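Local coordinates for MAU2 chromatid cohesion factor homolog (PDB 4XDN), which forms a complex with SCC2 that is required for cohesin to associate with chromosomes, and so takes part in sister chromatid cohesion, at residues I271-L275 against Q328-Y332; E239-T243 against K256-E260; G341-R345 against E393-L397; L348-Y352 against I382-E387. One frame throughout, in Å; residues are numbered along the deposited sequence.

Interaction 1 (I271-L275 against Q328-Y332)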
loop_
_atom_site.group_PDB
_atom_site.type_symbol
_atom_site.label_atom_id
_atom_site.label_comp_id
_atom_site.label_asym_id
_atom_site.label_seq_id
_atom_site.Cartn_x
_atom_site.Cartn_y
_atom_site.Cartn_z
ATOM N N ILE A 271 13.331 -13.577 3.454
ATOM C CA ILE A 271 12.937 -13.419 2.053
ATOM C C ILE A 271 13.881 -14.120 1.074
ATOM O O ILE A 271 13.720 -13.990 -0.140
ATOM C CB ILE A 271 12.864 -11.925 1.654
ATOM C CG1 ILE A 271 14.228 -11.247 1.827
ATOM C CG2 ILE A 271 11.803 -11.209 2.476
ATOM C CD1 ILE A 271 14.312 -9.870 1.201
ATOM N N THR A 272 14.861 -14.853 1.594
ATOM C CA THR A 272 15.862 -15.497 0.744
ATOM C C THR A 272 15.216 -16.446 -0.264
ATOM O O THR A 272 15.506 -16.380 -1.459
ATOM C CB THR A 272 16.894 -16.279 1.580
ATOM O OG1 THR A 272 17.521 -15.396 2.518
ATOM C CG2 THR A 272 17.964 -16.893 0.686
ATOM N N ASP A 273 14.343 -17.326 0.218
ATOM C CA ASP A 273 13.639 -18.254 -0.659
ATOM C C ASP A 273 12.795 -17.502 -1.680
ATOM O O ASP A 273 12.808 -17.819 -2.867
ATOM C CB ASP A 273 12.750 -19.196 0.155
ATOM C CG ASP A 273 13.546 -20.177 0.987
ATOM O OD1 ASP A 273 14.691 -20.495 0.603
ATOM O OD2 ASP A 273 13.023 -20.634 2.025
ATOM N N HIS A 274 12.069 -16.500 -1.203
ATOM C CA HIS A 274 11.172 -15.725 -2.048
ATOM C C HIS A 274 11.941 -14.886 -3.065
ATOM O O HIS A 274 11.444 -14.617 -4.159
ATOM C CB HIS A 274 10.285 -14.836 -1.176
ATOM C CG HIS A 274 9.374 -15.608 -0.274
ATOM N ND1 HIS A 274 9.790 -16.136 0.929
ATOM C CD2 HIS A 274 8.074 -15.961 -0.410
ATOM C CE1 HIS A 274 8.783 -16.770 1.501
ATOM N NE2 HIS A 274 7.730 -16.678 0.709
ATOM N N LEU A 275 13.154 -14.482 -2.705
ATOM C CA LEU A 275 14.032 -13.786 -3.637
ATOM C C LEU A 275 14.476 -14.728 -4.749
ATOM O O LEU A 275 14.509 -14.350 -5.920
ATOM C CB LEU A 275 15.255 -13.216 -2.911
ATOM C CG LEU A 275 15.070 -11.868 -2.209
ATOM C CD1 LEU A 275 16.286 -11.541 -1.354
ATOM C CD2 LEU A 275 14.817 -10.754 -3.222
ATOM N N GLN A 328 12.918 -5.357 -0.915
ATOM C CA GLN A 328 14.104 -5.991 -0.356
ATOM C C GLN A 328 14.847 -5.023 0.555
ATOM O O GLN A 328 15.316 -5.405 1.628
ATOM C CB GLN A 328 15.032 -6.481 -1.468
ATOM C CG GLN A 328 16.314 -7.131 -0.959
ATOM C CD GLN A 328 17.180 -7.669 -2.078
ATOM O OE1 GLN A 328 16.963 -7.360 -3.246
ATOM N NE2 GLN A 328 18.169 -8.482 -1.723
ATOM N N SER A 329 14.947 -3.770 0.122
ATOM C CA SER A 329 15.675 -2.750 0.869
ATOM C C SER A 329 14.948 -2.388 2.159
ATOM O O SER A 329 15.578 -2.211 3.205
ATOM C CB SER A 329 15.880 -1.498 0.011
ATOM O OG SER A 329 16.662 -1.789 -1.137
ATOM N N VAL A 330 13.623 -2.276 2.081
ATOM C CA VAL A 330 12.812 -1.978 3.257
ATOM C C VAL A 330 12.964 -3.090 4.290
ATOM O O VAL A 330 13.003 -2.829 5.495
ATOM C CB VAL A 330 11.319 -1.811 2.898
ATOM C CG1 VAL A 330 10.463 -1.739 4.155
ATOM C CG2 VAL A 330 11.109 -0.563 2.059
ATOM N N SER A 331 13.049 -4.326 3.811
ATOM C CA SER A 331 13.162 -5.482 4.692
ATOM C C SER A 331 14.471 -5.465 5.474
ATOM O O SER A 331 14.562 -6.067 6.539
ATOM C CB SER A 331 13.059 -6.784 3.892
ATOM O OG SER A 331 14.326 -7.195 3.412
ATOM N N TYR A 332 15.477 -4.776 4.944
ATOM C CA TYR A 332 16.797 -4.733 5.570
ATOM C C TYR A 332 17.013 -3.500 6.447
ATOM O O TYR A 332 18.055 -3.380 7.096
ATOM C CB TYR A 332 17.896 -4.767 4.504
ATOM C CG TYR A 332 17.959 -6.026 3.662
ATOM C CD1 TYR A 332 17.455 -7.232 4.127
ATOM C CD2 TYR A 332 18.543 -6.002 2.403
ATOM C CE1 TYR A 332 17.524 -8.377 3.354
ATOM C CE2 TYR A 332 18.617 -7.138 1.627
ATOM C CZ TYR A 332 18.107 -8.323 2.105
ATOM O OH TYR A 332 18.179 -9.455 1.328
#

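Interaction 2 (E239-T243 against K256-E260)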
loop_
_atom_site.group_PDB
_atom_site.type_symbol
_atom_site.label_atom_id
_atom_site.label_comp_id
_atom_site.label_asym_id
_atom_site.label_seq_id
_atom_site.Cartn_x
_atom_site.Cartn_y
_atom_site.Cartn_z
ATOM N N GLU A 239 -4.159 -21.098 -1.162
ATOM C CA GLU A 239 -4.625 -20.803 -2.509
ATOM C C GLU A 239 -3.588 -19.959 -3.239
ATOM O O GLU A 239 -3.352 -20.142 -4.433
ATOM C CB GLU A 239 -5.972 -20.078 -2.472
ATOM C CG GLU A 239 -6.670 -19.989 -3.819
ATOM C CD GLU A 239 -7.190 -21.333 -4.303
ATOM O OE1 GLU A 239 -7.518 -22.190 -3.458
ATOM O OE2 GLU A 239 -7.271 -21.529 -5.534
ATOM N N LEU A 240 -2.972 -19.035 -2.509
ATOM C CA LEU A 240 -1.922 -18.186 -3.061
ATOM C C LEU A 240 -0.705 -19.016 -3.464
ATOM O O LEU A 240 -0.150 -18.832 -4.545
ATOM C CB LEU A 240 -1.516 -17.111 -2.046
ATOM C CG LEU A 240 -0.331 -16.207 -2.403
ATOM C CD1 LEU A 240 -0.643 -15.332 -3.610
ATOM C CD2 LEU A 240 0.053 -15.350 -1.207
ATOM N N ARG A 241 -0.296 -19.930 -2.591
ATOM C CA ARG A 241 0.892 -20.740 -2.839
ATOM C C ARG A 241 0.678 -21.733 -3.982
ATOM O O ARG A 241 1.622 -22.088 -4.688
ATOM C CB ARG A 241 1.303 -21.487 -1.564
ATOM C CG ARG A 241 1.856 -20.580 -0.467
ATOM C CD ARG A 241 2.521 -21.377 0.651
ATOM N NE ARG A 241 1.551 -22.016 1.543
ATOM C CZ ARG A 241 1.116 -21.496 2.689
ATOM N NH1 ARG A 241 1.553 -20.316 3.113
ATOM N NH2 ARG A 241 0.233 -22.165 3.420
ATOM N N SER A 242 -0.564 -22.168 -4.170
ATOM C CA SER A 242 -0.877 -23.162 -5.196
ATOM C C SER A 242 -1.034 -22.542 -6.585
ATOM O O SER A 242 -1.156 -23.262 -7.574
ATOM C CB SER A 242 -2.156 -23.921 -4.828
ATOM O OG SER A 242 -3.291 -23.077 -4.908
ATOM N N THR A 243 -1.040 -21.212 -6.649
ATOM C CA THR A 243 -1.191 -20.493 -7.913
ATOM C C THR A 243 -0.163 -20.959 -8.941
ATOM O O THR A 243 1.042 -20.878 -8.707
ATOM C CB THR A 243 -1.056 -18.972 -7.708
ATOM O OG1 THR A 243 -2.021 -18.533 -6.744
ATOM C CG2 THR A 243 -1.284 -18.221 -9.019
ATOM N N LYS A 256 1.608 -12.635 -7.800
ATOM C CA LYS A 256 1.636 -13.637 -6.742
ATOM C C LYS A 256 2.955 -13.550 -5.981
ATOM O O LYS A 256 2.968 -13.497 -4.752
ATOM C CB LYS A 256 1.444 -15.040 -7.325
ATOM C CG LYS A 256 1.556 -16.178 -6.320
ATOM C CD LYS A 256 2.572 -17.213 -6.784
ATOM C CE LYS A 256 2.674 -18.383 -5.817
ATOM N NZ LYS A 256 4.085 -18.839 -5.637
ATOM N N LEU A 257 4.060 -13.530 -6.721
ATOM C CA LEU A 257 5.384 -13.472 -6.118
ATOM C C LEU A 257 5.574 -12.187 -5.318
ATOM O O LEU A 257 6.154 -12.206 -4.234
ATOM C CB LEU A 257 6.462 -13.586 -7.194
ATOM C CG LEU A 257 6.525 -14.929 -7.927
ATOM C CD1 LEU A 257 7.485 -14.845 -9.099
ATOM C CD2 LEU A 257 6.937 -16.046 -6.980
ATOM N N ALA A 258 5.081 -11.075 -5.854
ATOM C CA ALA A 258 5.179 -9.794 -5.165
ATOM C C ALA A 258 4.434 -9.842 -3.840
ATOM O O ALA A 258 4.932 -9.366 -2.820
ATOM C CB ALA A 258 4.632 -8.678 -6.036
ATOM N N LEU A 259 3.240 -10.422 -3.857
ATOM C CA LEU A 259 2.422 -10.492 -2.658
ATOM C C LEU A 259 3.067 -11.387 -1.608
ATOM O O LEU A 259 2.962 -11.120 -0.413
ATOM C CB LEU A 259 1.017 -10.994 -2.994
ATOM C CG LEU A 259 0.130 -10.028 -3.780
ATOM C CD1 LEU A 259 -1.220 -10.672 -4.067
ATOM C CD2 LEU A 259 -0.055 -8.715 -3.042
ATOM N N GLU A 260 3.739 -12.442 -2.056
ATOM C CA GLU A 260 4.429 -13.339 -1.141
ATOM C C GLU A 260 5.606 -12.617 -0.482
ATOM O O GLU A 260 5.958 -12.902 0.659
ATOM C CB GLU A 260 4.904 -14.595 -1.873
ATOM C CG GLU A 260 3.780 -15.570 -2.207
ATOM C CD GLU A 260 4.262 -16.805 -2.950
ATOM O OE1 GLU A 260 5.243 -16.698 -3.715
ATOM O OE2 GLU A 260 3.659 -17.884 -2.769
HETATM O O HOH W 1 4.350 -21.222 -4.350
#

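Interaction 3 (G341-R345 against E393-L397)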
loop_
_atom_site.group_PDB
_atom_site.type_symbol
_atom_site.label_atom_id
_atom_site.label_comp_id
_atom_site.label_asym_id
_atom_site.label_seq_id
_atom_site.Cartn_x
_atom_site.Cartn_y
_atom_site.Cartn_z
ATOM N N GLY A 341 21.982 -3.777 6.296
ATOM C CA GLY A 341 21.704 -2.355 6.359
ATOM C C GLY A 341 22.426 -1.595 5.262
ATOM O O GLY A 341 21.856 -0.701 4.639
ATOM N N ASN A 342 23.685 -1.953 5.025
ATOM C CA ASN A 342 24.477 -1.327 3.971
ATOM C C ASN A 342 23.834 -1.499 2.599
ATOM O O ASN A 342 23.951 -0.626 1.737
ATOM C CB ASN A 342 25.895 -1.902 3.953
ATOM C CG ASN A 342 26.768 -1.346 5.065
ATOM O OD1 ASN A 342 26.286 -0.664 5.968
ATOM N ND2 ASN A 342 28.062 -1.637 5.001
ATOM N N PHE A 343 23.157 -2.628 2.399
ATOM C CA PHE A 343 22.433 -2.875 1.156
ATOM C C PHE A 343 21.399 -1.776 0.924
ATOM O O PHE A 343 21.308 -1.220 -0.169
ATOM C CB PHE A 343 21.755 -4.251 1.192
ATOM C CG PHE A 343 20.983 -4.588 -0.052
ATOM C CD1 PHE A 343 19.683 -4.137 -0.222
ATOM C CD2 PHE A 343 21.548 -5.370 -1.046
ATOM C CE1 PHE A 343 18.968 -4.448 -1.362
ATOM C CE2 PHE A 343 20.837 -5.687 -2.188
ATOM C CZ PHE A 343 19.547 -5.226 -2.346
ATOM N N SER A 344 20.630 -1.465 1.963
ATOM C CA SER A 344 19.586 -0.448 1.877
ATOM C C SER A 344 20.160 0.921 1.526
ATOM O O SER A 344 19.676 1.584 0.609
ATOM C CB SER A 344 18.815 -0.360 3.197
ATOM O OG SER A 344 18.101 -1.556 3.452
ATOM N N ARG A 345 21.186 1.336 2.263
ATOM C CA ARG A 345 21.839 2.621 2.025
ATOM C C ARG A 345 22.391 2.719 0.608
ATOM O O ARG A 345 22.555 3.818 0.077
ATOM C CB ARG A 345 22.970 2.847 3.031
ATOM C CG ARG A 345 22.546 3.568 4.302
ATOM C CD ARG A 345 23.736 3.809 5.223
ATOM N NE ARG A 345 24.301 2.557 5.721
ATOM C CZ ARG A 345 23.804 1.859 6.739
ATOM N NH1 ARG A 345 22.720 2.281 7.380
ATOM N NH2 ARG A 345 24.391 0.730 7.114
ATOM N N GLU A 393 16.274 4.746 8.438
ATOM C CA GLU A 393 17.451 3.925 8.680
ATOM C C GLU A 393 18.534 4.731 9.397
ATOM O O GLU A 393 19.260 4.196 10.232
ATOM C CB GLU A 393 18.006 3.350 7.374
ATOM C CG GLU A 393 19.102 2.317 7.615
ATOM C CD GLU A 393 19.636 1.693 6.342
ATOM O OE1 GLU A 393 19.340 2.211 5.245
ATOM O OE2 GLU A 393 20.358 0.678 6.448
ATOM N N GLN A 394 18.635 6.016 9.069
ATOM C CA GLN A 394 19.591 6.899 9.730
ATOM C C GLN A 394 19.219 7.096 11.194
ATOM O O GLN A 394 20.092 7.138 12.063
ATOM C CB GLN A 394 19.660 8.253 9.021
ATOM C CG GLN A 394 20.686 8.318 7.901
ATOM C CD GLN A 394 22.111 8.141 8.394
ATOM O OE1 GLN A 394 22.879 7.356 7.837
ATOM N NE2 GLN A 394 22.473 8.877 9.438
ATOM N N THR A 395 17.922 7.218 11.458
ATOM C CA THR A 395 17.428 7.381 12.820
ATOM C C THR A 395 17.774 6.161 13.663
ATOM O O THR A 395 18.196 6.291 14.814
ATOM C CB THR A 395 15.901 7.613 12.842
ATOM O OG1 THR A 395 15.586 8.806 12.116
ATOM C CG2 THR A 395 15.387 7.754 14.270
ATOM N N LEU A 396 17.594 4.979 13.087
ATOM C CA LEU A 396 17.974 3.739 13.752
ATOM C C LEU A 396 19.474 3.704 14.021
ATOM O O LEU A 396 19.916 3.285 15.090
ATOM C CB LEU A 396 17.577 2.529 12.906
ATOM C CG LEU A 396 16.305 1.785 13.310
ATOM C CD1 LEU A 396 15.936 0.776 12.237
ATOM C CD2 LEU A 396 16.490 1.094 14.652
ATOM N N LEU A 397 20.251 4.149 13.039
ATOM C CA LEU A 397 21.705 4.079 13.122
ATOM C C LEU A 397 22.271 5.079 14.124
ATOM O O LEU A 397 23.160 4.742 14.904
ATOM C CB LEU A 397 22.326 4.321 11.742
ATOM C CG LEU A 397 23.856 4.276 11.670
ATOM C CD1 LEU A 397 24.381 2.889 12.021
ATOM C CD2 LEU A 397 24.342 4.706 10.288
HETATM O O HOH W 2 21.439 4.743 7.356
#

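Interaction 4 (L348-Y352 against I382-E387)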
loop_
_atom_site.group_PDB
_atom_site.type_symbol
_atom_site.label_atom_id
_atom_site.label_comp_id
_atom_site.label_asym_id
_atom_site.label_seq_id
_atom_site.Cartn_x
_atom_site.Cartn_y
_atom_site.Cartn_z
ATOM N N LEU A 348 18.576 1.887 -2.140
ATOM C CA LEU A 348 17.450 2.812 -2.116
ATOM C C LEU A 348 17.728 3.976 -3.072
ATOM O O LEU A 348 16.833 4.407 -3.798
ATOM C CB LEU A 348 17.173 3.324 -0.699
ATOM C CG LEU A 348 16.241 2.473 0.176
ATOM C CD1 LEU A 348 16.075 3.110 1.546
ATOM C CD2 LEU A 348 14.870 2.270 -0.467
ATOM N N PRO A 349 18.970 4.490 -3.076
ATOM C CA PRO A 349 19.349 5.463 -4.106
ATOM C C PRO A 349 19.156 4.943 -5.529
ATOM O O PRO A 349 18.808 5.720 -6.415
ATOM C CB PRO A 349 20.829 5.711 -3.814
ATOM C CG PRO A 349 20.951 5.497 -2.359
ATOM C CD PRO A 349 19.992 4.398 -2.017
ATOM N N LYS A 350 19.379 3.650 -5.744
ATOM C CA LYS A 350 19.189 3.061 -7.066
ATOM C C LYS A 350 17.708 3.035 -7.433
ATOM O O LYS A 350 17.334 3.374 -8.556
ATOM C CB LYS A 350 19.772 1.648 -7.123
ATOM C CG LYS A 350 19.516 0.928 -8.439
ATOM C CD LYS A 350 20.250 -0.403 -8.501
ATOM C CE LYS A 350 19.882 -1.183 -9.757
ATOM N NZ LYS A 350 20.453 -2.559 -9.745
ATOM N N VAL A 351 16.874 2.626 -6.480
ATOM C CA VAL A 351 15.427 2.652 -6.654
ATOM C C VAL A 351 14.976 4.069 -6.982
ATOM O O VAL A 351 14.135 4.283 -7.859
ATOM C CB VAL A 351 14.694 2.157 -5.386
ATOM C CG1 VAL A 351 13.181 2.294 -5.536
ATOM C CG2 VAL A 351 15.073 0.713 -5.085
ATOM N N TYR A 352 15.545 5.035 -6.270
ATOM C CA TYR A 352 15.226 6.439 -6.487
ATOM C C TYR A 352 15.575 6.859 -7.915
ATOM O O TYR A 352 14.720 7.366 -8.643
ATOM C CB TYR A 352 15.971 7.311 -5.478
ATOM C CG TYR A 352 15.555 8.763 -5.488
ATOM C CD1 TYR A 352 16.182 9.679 -6.323
ATOM C CD2 TYR A 352 14.542 9.224 -4.657
ATOM C CE1 TYR A 352 15.810 11.009 -6.335
ATOM C CE2 TYR A 352 14.163 10.555 -4.661
ATOM C CZ TYR A 352 14.801 11.443 -5.503
ATOM O OH TYR A 352 14.435 12.769 -5.519
ATOM N N ILE A 382 6.921 6.431 -4.720
ATOM C CA ILE A 382 8.090 5.575 -4.558
ATOM C C ILE A 382 9.298 6.426 -4.184
ATOM O O ILE A 382 10.083 6.042 -3.318
ATOM C CB ILE A 382 8.388 4.761 -5.837
ATOM C CG1 ILE A 382 7.278 3.731 -6.063
ATOM C CG2 ILE A 382 9.748 4.059 -5.734
ATOM C CD1 ILE A 382 7.398 2.936 -7.354
ATOM N N LEU A 383 9.445 7.578 -4.831
ATOM C CA LEU A 383 10.505 8.516 -4.470
ATOM C C LEU A 383 10.358 8.917 -3.006
ATOM O O LEU A 383 11.345 9.035 -2.281
ATOM C CB LEU A 383 10.474 9.763 -5.358
ATOM C CG LEU A 383 10.701 9.596 -6.863
ATOM C CD1 LEU A 383 10.594 10.947 -7.562
ATOM C CD2 LEU A 383 12.050 8.954 -7.161
ATOM N N GLU A 384 9.116 9.121 -2.578
ATOM C CA GLU A 384 8.841 9.530 -1.208
ATOM C C GLU A 384 9.161 8.407 -0.225
ATOM O O GLU A 384 9.596 8.666 0.898
ATOM C CB GLU A 384 7.384 9.969 -1.066
ATOM C CG GLU A 384 7.091 11.309 -1.724
ATOM C CD GLU A 384 5.609 11.616 -1.800
ATOM O OE1 GLU A 384 4.801 10.815 -1.283
ATOM O OE2 GLU A 384 5.249 12.660 -2.384
ATOM N N PHE A 385 8.952 7.162 -0.648
ATOM C CA PHE A 385 9.308 6.012 0.176
ATOM C C PHE A 385 10.823 5.924 0.354
ATOM O O PHE A 385 11.308 5.609 1.440
ATOM C CB PHE A 385 8.783 4.711 -0.436
ATOM C CG PHE A 385 7.327 4.444 -0.154
ATOM C CD1 PHE A 385 6.876 4.277 1.144
ATOM C CD2 PHE A 385 6.415 4.334 -1.192
ATOM C CE1 PHE A 385 5.541 4.023 1.404
ATOM C CE2 PHE A 385 5.077 4.079 -0.938
ATOM C CZ PHE A 385 4.640 3.924 0.360
ATOM N N CYS A 386 11.563 6.205 -0.715
ATOM C CA CYS A 386 13.020 6.136 -0.680
ATOM C C CYS A 386 13.599 7.118 0.330
ATOM O O CYS A 386 14.490 6.770 1.103
ATOM C CB CYS A 386 13.606 6.417 -2.066
ATOM S SG CYS A 386 13.356 5.095 -3.278
ATOM N N GLU A 387 13.066 8.318 0.346
ATOM C CA GLU A 387 13.498 9.346 1.247
ATOM C C GLU A 387 13.107 9.032 2.655
ATOM O O GLU A 387 13.826 9.261 3.568
ATOM C CB GLU A 387 12.863 10.685 0.900
ATOM C CG GLU A 387 13.423 11.398 -0.294
ATOM C CD GLU A 387 14.830 11.902 -0.105
ATOM O OE1 GLU A 387 15.321 11.908 1.042
ATOM O OE2 GLU A 387 15.438 12.288 -1.119
#

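Interaction 1 (I271-L275 against Q328-Y332)
I271, just before helix 272-291, and L275 in its first turn press their methyl ends onto a small polar surface built by Q328, S331 and Y332 around the C-terminal part of helix 317-331. The apolar contacts come first. CG1 of I271 sits between its backbone N and carbonyl carbon (chi1 61°), a placement that sends CD1 straight across the gap. I271 CD1 lies 3.5 Å from S331 OG and 4.1 Å from Y332 CE1, meeting the phenol ring obliquely. L275 lies one turn further on and runs about perpendicular to the Q328 side chain: L275 CD1 reaches Q328 NE2 at 3.6 Å, and L275 CD2 stands 4.0 Å from Q328 OE1. Both methyls lie over one face of the Q328 amide, while the phenol oxygen touches the CD1 methyls of I271 and L275.

The side-chain hydrogen bonds around the contact are made within Q328-Y332. Q328 is fully extended (chi1 179°), which carries NE2 out to donate to Y332 OH at 3.2 Å, a nearly straight bond (167°) in the amide plane. S331 OG gives its hydrogen back to Q328 O at 2.7 Å, and the same carbonyl oxygen lies 3.3 Å above one face of the Y332 ring. These bonds hold amide, hydroxyl and phenol in place beside the aliphatic groups. F343 meets the Y332 ring edge-to-face, while I271 also rests on M261 and S331 on L265 of helix 250-266. The contact joins two helices separated in sequence by a two-stranded hairpin, within the largely helical cohesin loading factor fold.

Interaction 2 (E239-T243 against K256-E260)
K256 lays its side chain along L240 and T243 at the end of helix 234-241. CB points at the 239-243 segment, and K256 CG, anti to the backbone N (chi1 176°), slips in beside L240, 3.6 Å from L240 CD1 and as near to L240 O. A bend at chi2 then turns the chain along the helix end: K256 CD packs against T243 CB at 4.1 Å, and K256 CE comes to 3.1 Å from L240 O, a close carbon-to-oxygen approach. NZ stops short of a direct bond to R241 O. A water bridges them, accepting from K256 NZ at 2.7 Å and donating to R241 O at 2.9 Å.

The ammonium is also paired, one turn along its own helix, with E260: K256 NZ lies 3.1 Å from E260 OE2, and its hydrogen bonds to both carboxylate oxygens are weak. E260 contributes its aliphatic part as well, for it and L240 run alongside one another, pointing oppositely, with L240 CD2 3.9 Å from E260 CG. On its far side E260 is touched by H274 of helix 272-291.

The buried lysine thus has its methylenes on leucine and threonine and its charge on a carboxylate, a water and, weakly, the Y253 hydroxyl. Carbonyls at a helix C-terminus together with a glutamate would be expected to stabilise the charged form of K256.

Interaction 3 (G341-R345 against E393-L397)
E393 reaches across to G341, S344 and R345 and supplies most of the chemistry between these two helices. The charged contact is its salt bridge with R345, E393 OE2 lying 3.0 Å from R345 NH1. The oxygen stands well out of the guanidinium plane, so charge attracts without an N-H aimed at it. E393 is extended, with CG anti to the backbone N (chi1 -171°), and this pushes OE2 to 2.7 Å from G341 O. Two acceptors so near might raise the carboxylate's affinity for a proton, while the arginine charge should work the other way. E393 OE1 packs against S344 CB at 3.3 Å.

Hydrogen bonds fix the guanidinium edge. R345 NH2 donates to N342 OD1 at 2.6 Å (159°), with the acceptor in plane, and also to C336 O. R345 NH1 gives to a water at 2.8 Å that in turn donates to Q394 OE1, a solvent bridge between the helices. L397 CD2 covers one flat face of the guanidinium, 4.1 Å from R345 NH1. G341 O lies above the other.

Helices 339-360 and 369-398 run roughly antiparallel here, their local axes 11.7 Å apart at 141°, a spacing bridged by long side chains. S344 OG turns to S329 O of helix 317-331, on which F343 also packs; beyond helix 369-398, T395 meets helix 415-426.

Interaction 4 (L348-Y352 against I382-E387)
I382 opens the contact with its CG2 methyl, which meets V351 CG1 at 3.9 Å where the two side chains cross at about a right angle. L383 follows and lies over the Y352 ring: its CD2 stands 3.7 Å from the ring centroid, 19° off the normal, a CH-pi contact on the face. The same L383 CD2 methyl is 3.4 Å from Y352 O, so it touches both the ring and the backbone oxygen of Y352. Y352 is ready for this because its CG is anti to the backbone N (chi1 -172°), swinging the ring across toward the neighbouring helix.

One turn on from I382, C386 points into the middle of the interface. Its CB sits at the edge of the Y352 ring, near the plane, 3.9 Å from Y352 CD2. C386 SG rests against V351 CG1 at 3.6 Å, with the backbone oxygen of L348 equally near and L348 CD2 somewhat farther off, at 4.3 Å. E387 lies at the border of the contact; bent at chi2, it brings OE2 to 4.1 Å from Y352 CE2.

The local axes approach to 9.2 Å and run nearly antiparallel at 160°, a close pairing for which C386 is small enough. The backs of L348 and V351 are covered by L326, L325 and N322 of helix 317-331, whereas I382 and F385 pack against the chain of another protein. With methyls, a thiol and an aromatic face as the groups that meet, the join depends on shape and dispersion, and any charge stays at its border.

Interactions 3 and 4 hold the same pair, helices 339-360 and 369-398, at two heights. Interaction 4 is the closer and more apolar; interaction 3 spans a wider gap with charged side chains and a water. Interaction 2 is buried, yet it too carries a charged pair, at a helix end. Interactions 1, 3 and 4 are partly buried, with 3 farthest from the centre of the chain. Interaction 1 mixes methyls with internally bonded polar groups. It links the others: H274 touches E260 of interaction 2, S329 bonds to S344 of interaction 3, and S329 also packs on L348 of interaction 4. Interactions 2 and 3 do not touch, about 15 Å apart at their nearest atoms.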